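Local atomic coordinates of variant surface glycoprotein MITAT 1.1 (Trypanosoma brucei brucei, PDB entry 5LY9), a protein that forms a dense coat on the surface of the parasite and, by antigenic switching among many variants, lets the trypanosome evade the host immune response. Residues E46-I51 and V344-I349; A326-R331 and L350-M355. All coordinates share one frame; numbering follows the deposited sequence.

Contact 1 of 2, residues E46-I51 and V344-I349; sequences EYKVSI and VELGDI. With NAG (2-acetamido-2-deoxy-beta-D-glucopyranose), chain C.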
loop_
_atom_site.group_PDB
_atom_site.type_symbol
_atom_site.label_atom_id
_atom_site.label_comp_id
_atom_site.label_asym_id
_atom_site.label_seq_id
_atom_site.Cartn_x
_atom_site.Cartn_y
_atom_site.Cartn_z
ATOM N N GLU A 46 4.187 -0.638 -26.411
ATOM C CA GLU A 46 3.195 0.076 -27.142
ATOM C C GLU A 46 3.800 1.249 -27.890
ATOM O O GLU A 46 3.565 1.446 -29.083
ATOM C CB GLU A 46 2.057 0.532 -26.212
ATOM C CG GLU A 46 0.975 1.320 -26.928
ATOM C CD GLU A 46 0.015 2.056 -26.046
ATOM O OE1 GLU A 46 0.023 1.894 -24.826
ATOM O OE2 GLU A 46 -0.807 2.829 -26.588
ATOM N N TYR A 47 4.609 2.022 -27.166
ATOM C CA TYR A 47 5.228 3.205 -27.763
ATOM C C TYR A 47 6.167 2.840 -28.934
ATOM O O TYR A 47 6.155 3.470 -29.973
ATOM C CB TYR A 47 5.964 4.028 -26.736
ATOM C CG TYR A 47 5.167 5.001 -25.919
ATOM C CD1 TYR A 47 4.281 5.870 -26.510
ATOM C CD2 TYR A 47 5.405 5.177 -24.573
ATOM C CE1 TYR A 47 3.525 6.790 -25.764
ATOM C CE2 TYR A 47 4.681 6.117 -23.840
ATOM C CZ TYR A 47 3.755 6.923 -24.443
ATOM O OH TYR A 47 3.096 7.924 -23.753
ATOM N N LYS A 48 6.976 1.807 -28.757
ATOM C CA LYS A 48 7.957 1.421 -29.789
ATOM C C LYS A 48 7.253 1.044 -31.046
ATOM O O LYS A 48 7.627 1.485 -32.123
ATOM C CB LYS A 48 8.907 0.313 -29.320
ATOM C CG LYS A 48 9.781 0.812 -28.193
ATOM C CD LYS A 48 10.894 -0.111 -27.803
ATOM C CE LYS A 48 11.194 -0.082 -26.333
ATOM N NZ LYS A 48 12.455 -0.797 -26.040
ATOM N N VAL A 49 6.238 0.187 -30.935
ATOM C CA VAL A 49 5.491 -0.212 -32.163
ATOM C C VAL A 49 4.808 0.994 -32.764
ATOM O O VAL A 49 4.824 1.177 -33.979
ATOM C CB VAL A 49 4.521 -1.393 -31.925
ATOM C CG1 VAL A 49 3.953 -1.839 -33.236
ATOM C CG2 VAL A 49 5.226 -2.585 -31.233
ATOM N N SER A 50 4.237 1.871 -31.928
ATOM C CA SER A 50 3.585 3.090 -32.418
ATOM C C SER A 50 4.531 4.013 -33.181
ATOM O O SER A 50 4.169 4.590 -34.221
ATOM C CB SER A 50 2.976 3.902 -31.298
ATOM O OG SER A 50 2.007 3.165 -30.523
ATOM N N ILE A 51 5.742 4.186 -32.654
ATOM C CA ILE A 51 6.735 5.001 -33.276
ATOM C C ILE A 51 7.157 4.402 -34.644
ATOM O O ILE A 51 7.252 5.110 -35.640
ATOM C CB ILE A 51 7.997 5.136 -32.357
ATOM C CG1 ILE A 51 7.704 6.003 -31.113
ATOM C CG2 ILE A 51 9.179 5.646 -33.182
ATOM C CD1 ILE A 51 8.649 5.732 -29.933
ATOM N N VAL A 344 9.030 8.287 -20.677
ATOM C CA VAL A 344 8.938 9.707 -20.992
ATOM C C VAL A 344 9.650 9.988 -22.304
ATOM O O VAL A 344 9.117 10.657 -23.218
ATOM C CB VAL A 344 9.553 10.580 -19.839
ATOM C CG1 VAL A 344 9.652 12.020 -20.276
ATOM C CG2 VAL A 344 8.674 10.438 -18.651
ATOM N N GLU A 345 10.857 9.467 -22.435
ATOM C CA GLU A 345 11.550 9.583 -23.729
ATOM C C GLU A 345 10.780 9.055 -24.900
ATOM O O GLU A 345 10.752 9.691 -25.951
ATOM C CB GLU A 345 12.887 8.842 -23.733
ATOM C CG GLU A 345 13.896 9.508 -22.816
ATOM C CD GLU A 345 15.261 8.808 -22.782
ATOM O OE1 GLU A 345 15.568 7.989 -23.700
ATOM O OE2 GLU A 345 16.021 9.061 -21.749
ATOM N N LEU A 346 10.177 7.886 -24.726
ATOM C CA LEU A 346 9.441 7.263 -25.833
ATOM C C LEU A 346 8.220 8.067 -26.203
ATOM O O LEU A 346 7.912 8.240 -27.353
ATOM C CB LEU A 346 9.051 5.838 -25.483
ATOM C CG LEU A 346 10.284 4.938 -25.507
ATOM C CD1 LEU A 346 9.940 3.654 -24.778
ATOM C CD2 LEU A 346 10.806 4.594 -26.937
ATOM N N GLY A 347 7.510 8.574 -25.184
ATOM C CA GLY A 347 6.413 9.520 -25.395
ATOM C C GLY A 347 6.800 10.754 -26.219
ATOM O O GLY A 347 6.052 11.167 -27.119
ATOM N N ASP A 348 7.937 11.345 -25.933
ATOM C CA ASP A 348 8.442 12.471 -26.714
ATOM C C ASP A 348 8.701 12.054 -28.196
ATOM O O ASP A 348 8.352 12.787 -29.149
ATOM C CB ASP A 348 9.806 12.947 -26.181
ATOM C CG ASP A 348 9.727 13.768 -24.914
ATOM O OD1 ASP A 348 8.644 14.058 -24.366
ATOM O OD2 ASP A 348 10.869 14.121 -24.432
ATOM N N ILE A 349 9.340 10.891 -28.394
ATOM C CA ILE A 349 9.630 10.452 -29.743
ATOM C C ILE A 349 8.314 10.218 -30.538
ATOM O O ILE A 349 8.201 10.624 -31.700
ATOM C CB ILE A 349 10.496 9.166 -29.732
ATOM C CG1 ILE A 349 11.940 9.492 -29.233
ATOM C CG2 ILE A 349 10.595 8.566 -31.102
ATOM C CD1 ILE A 349 12.656 8.284 -28.661
HETATM C C1 NAG C . 10.441 -5.732 -24.890
HETATM C C2 NAG C . 10.799 -4.651 -25.865
HETATM C C3 NAG C . 12.284 -4.644 -26.227
HETATM C C4 NAG C . 13.153 -4.673 -24.966
HETATM C C5 NAG C . 12.660 -5.843 -24.124
HETATM C C6 NAG C . 13.425 -6.067 -22.834
HETATM C C7 NAG C . 9.367 -3.722 -27.586
HETATM C C8 NAG C . 8.753 -3.919 -28.928
HETATM N N2 NAG C . 10.070 -4.732 -27.129
HETATM O O3 NAG C . 12.646 -3.490 -27.034
HETATM O O4 NAG C . 14.598 -4.639 -25.254
HETATM O O5 NAG C . 11.271 -5.631 -23.761
HETATM O O6 NAG C . 13.336 -4.883 -22.086
HETATM O O7 NAG C . 9.193 -2.736 -26.912
#
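Tyr47 lays one face of its ring against the backbone of the partner helix at Gly347, whose CA sits 4.0 Å from the ring centroid and 19° off its normal, a CH-pi contact. With CG beside its own backbone N (chi1 -83°), the ring runs past Leu346, and Tyr47 CB meets Leu346 CB at 3.8 Å. The same Leu346 CB also lies 3.8 Å from Tyr47 CD2, so this one methylene packs against both the root and the near rim of the tyrosine side chain. Beyond the ring the phenol OH reaches the second subunit, where Glu46 and Asn77 bind it. Farther along, Ile51 reaches across with its CD1, which lies 3.6 Å from Ile349 CG2 and 3.9 Å from Leu346 CD2, touching both side chains. The two segments belong to helices 24-55 and 343-367 in the elongated helical bundle of the A-type VSG N-terminal domain; they run nearly parallel, at 21°, with their axes 9.5 Å apart. Lys48 leaves the interface: its CG passes Leu346 CD2 at 4.1 Å, then the chain bends at chi3 and carries NZ to O3 of an N-acetylglucosamine of the attached glycan, a 2.9 Å hydrogen bond. Its CD and CE run alongside the acetamido oxygen O7 of the same sugar, and NZ also binds the carbonyl of Leu337.

Contact 2 of 2, residues A326-R331 and L350-M355; sequences AGIAGR and LSNYEM
Asn352 swings CG opposite its backbone N (chi1 -160°) and thereby carries its amide from the helix to the loop, while Ile328 keeps CG1 beside its own N and turns CD1 at chi2 -68° onto the Tyr353 phenol. Asn352 OD1 accepts the backbone N-H of Ala329 at 2.8 Å. This bond is fairly straight, 160° at the hydrogen, and the donor lies in the carbonyl plane on a lone pair of the amide oxygen. A water gives a second hydrogen bond to OD1, also 2.8 Å, and a longer one to Gly327 O, so the same oxygen grips the loop both directly and through solvent. Ile328 and Tyr353 cross at about a right angle: CG1 comes within 3.4 Å of Tyr353 OH, CD1 lies 3.7 Å from Tyr353 CZ, and the CG2 branch approaches CE2 of that ring while also flanking Asn352 OD1. Ile349 and Ile356 of helix 343-367 also touch Ile328. Within the loop, Gly327 N bonds Arg331 O and Arg331 N bonds Ile328 O, closing a compact turn in which Ala329 and Gly330 both have positive phi. Residues 326-331 lie in the loop joining antiparallel strands 323-324 and 335-336, a beta-hairpin connection fastened to helix 343-367 by a side-chain amide that binds a backbone N-H.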
loop_
_atom_site.group_PDB
_atom_site.type_symbol
_atom_site.label_atom_id
_atom_site.label_comp_id
_atom_site.label_asym_id
_atom_site.label_seq_id
_atom_site.Cartn_x
_atom_site.Cartn_y
_atom_site.Cartn_z
ATOM N N ALA A 326 19.448 11.203 -34.293
ATOM C CA ALA A 326 19.687 12.399 -33.540
ATOM C C ALA A 326 18.875 13.516 -34.179
ATOM O O ALA A 326 18.669 13.543 -35.388
ATOM C CB ALA A 326 21.160 12.733 -33.589
ATOM N N GLY A 327 18.315 14.379 -33.351
ATOM C CA GLY A 327 17.421 15.455 -33.812
ATOM C C GLY A 327 15.924 15.241 -33.539
ATOM O O GLY A 327 15.212 16.194 -33.410
ATOM N N ILE A 328 15.450 14.004 -33.458
ATOM C CA ILE A 328 14.071 13.719 -33.082
ATOM C C ILE A 328 13.956 13.987 -31.571
ATOM O O ILE A 328 14.764 13.514 -30.806
ATOM C CB ILE A 328 13.707 12.248 -33.399
ATOM C CG1 ILE A 328 13.682 11.990 -34.910
ATOM C CG2 ILE A 328 12.388 11.852 -32.783
ATOM C CD1 ILE A 328 12.551 12.703 -35.658
ATOM N N ALA A 329 12.953 14.761 -31.168
ATOM C CA ALA A 329 12.698 15.045 -29.770
ATOM C C ALA A 329 13.934 15.599 -29.019
ATOM O O ALA A 329 14.126 15.351 -27.827
ATOM C CB ALA A 329 12.143 13.804 -29.085
ATOM N N GLY A 330 14.756 16.360 -29.722
ATOM C CA GLY A 330 15.968 16.972 -29.128
ATOM C C GLY A 330 17.053 15.968 -28.763
ATOM O O GLY A 330 17.956 16.313 -28.022
ATOM N N ARG A 331 16.949 14.728 -29.256
ATOM C CA ARG A 331 17.914 13.704 -28.904
ATOM C C ARG A 331 19.243 14.018 -29.543
ATOM O O ARG A 331 19.299 14.401 -30.683
ATOM C CB ARG A 331 17.407 12.297 -29.265
ATOM C CG ARG A 331 16.157 11.951 -28.470
ATOM C CD ARG A 331 15.504 10.666 -28.951
ATOM N NE ARG A 331 16.404 9.557 -28.619
ATOM C CZ ARG A 331 16.493 8.945 -27.405
ATOM N NH1 ARG A 331 15.701 9.287 -26.386
ATOM N NH2 ARG A 331 17.414 8.001 -27.193
ATOM N N LEU A 350 7.364 9.554 -29.926
ATOM C CA LEU A 350 6.072 9.353 -30.570
ATOM C C LEU A 350 5.405 10.677 -30.898
ATOM O O LEU A 350 4.871 10.827 -32.020
ATOM C CB LEU A 350 5.146 8.481 -29.803
ATOM C CG LEU A 350 3.795 8.201 -30.470
ATOM C CD1 LEU A 350 4.041 7.543 -31.855
ATOM C CD2 LEU A 350 2.970 7.302 -29.584
ATOM N N SER A 351 5.445 11.605 -29.967
ATOM C CA SER A 351 4.844 12.920 -30.235
ATOM C C SER A 351 5.431 13.590 -31.482
ATOM O O SER A 351 4.709 14.132 -32.300
ATOM C CB SER A 351 5.006 13.797 -29.023
ATOM O OG SER A 351 4.409 13.213 -27.860
ATOM N N ASN A 352 6.754 13.554 -31.582
ATOM C CA ASN A 352 7.472 14.175 -32.682
ATOM C C ASN A 352 7.088 13.447 -33.988
ATOM O O ASN A 352 6.810 14.096 -35.001
ATOM C CB ASN A 352 8.967 14.095 -32.416
ATOM C CG ASN A 352 9.754 15.089 -33.217
ATOM O OD1 ASN A 352 10.882 15.428 -32.886
ATOM N ND2 ASN A 352 9.186 15.514 -34.325
ATOM N N TYR A 353 7.059 12.121 -33.969
ATOM C CA TYR A 353 6.717 11.406 -35.245
ATOM C C TYR A 353 5.277 11.532 -35.627
ATOM O O TYR A 353 5.053 11.476 -36.813
ATOM C CB TYR A 353 7.113 9.917 -35.273
ATOM C CG TYR A 353 8.549 9.705 -35.599
ATOM C CD1 TYR A 353 9.047 9.958 -36.877
ATOM C CD2 TYR A 353 9.436 9.257 -34.642
ATOM C CE1 TYR A 353 10.384 9.767 -37.157
ATOM C CE2 TYR A 353 10.775 9.116 -34.898
ATOM C CZ TYR A 353 11.245 9.326 -36.176
ATOM O OH TYR A 353 12.569 9.108 -36.443
ATOM N N GLU A 354 4.327 11.653 -34.702
ATOM C CA GLU A 354 2.922 11.935 -35.083
ATOM C C GLU A 354 2.823 13.340 -35.843
ATOM O O GLU A 354 1.963 13.545 -36.762
ATOM C CB GLU A 354 1.949 11.889 -33.915
ATOM C CG GLU A 354 1.643 10.517 -33.242
ATOM C CD GLU A 354 0.652 10.574 -31.993
ATOM O OE1 GLU A 354 0.255 11.685 -31.503
ATOM O OE2 GLU A 354 0.294 9.457 -31.445
ATOM N N MET A 355 3.634 14.307 -35.449
ATOM C CA MET A 355 3.638 15.598 -36.094
ATOM C C MET A 355 4.202 15.424 -37.485
ATOM O O MET A 355 3.616 15.891 -38.468
ATOM C CB MET A 355 4.496 16.639 -35.343
ATOM C CG MET A 355 4.328 18.043 -35.911
ATOM S SD MET A 355 5.202 19.251 -34.900
ATOM C CE MET A 355 6.845 18.730 -35.076
HETATM O O HOH W 1 12.354 17.636 -33.676
#

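Contacts 1 and 2 use successive stretches of helix 343-367, their centres 9 Å apart and well away from the centre of the elongated chain. Along the sequence the segments alternate: 46-51 comes first, then the loop 326-331, then 344-349 and 350-355. One helix thus takes helix 24-55 at contact 1 and the hairpin loop at contact 2. The two also touch directly: Glu345 OE1 forms a 3.0 Å salt bridge with Arg331 NH1, and Tyr47 CD1 packs on Leu350 CD2 at 3.6 Å. Both reach the second subunit, where Arg74 pairs with Asp348 and Arg69 with Glu354, so the helix that receives both contacts also faces the second subunit.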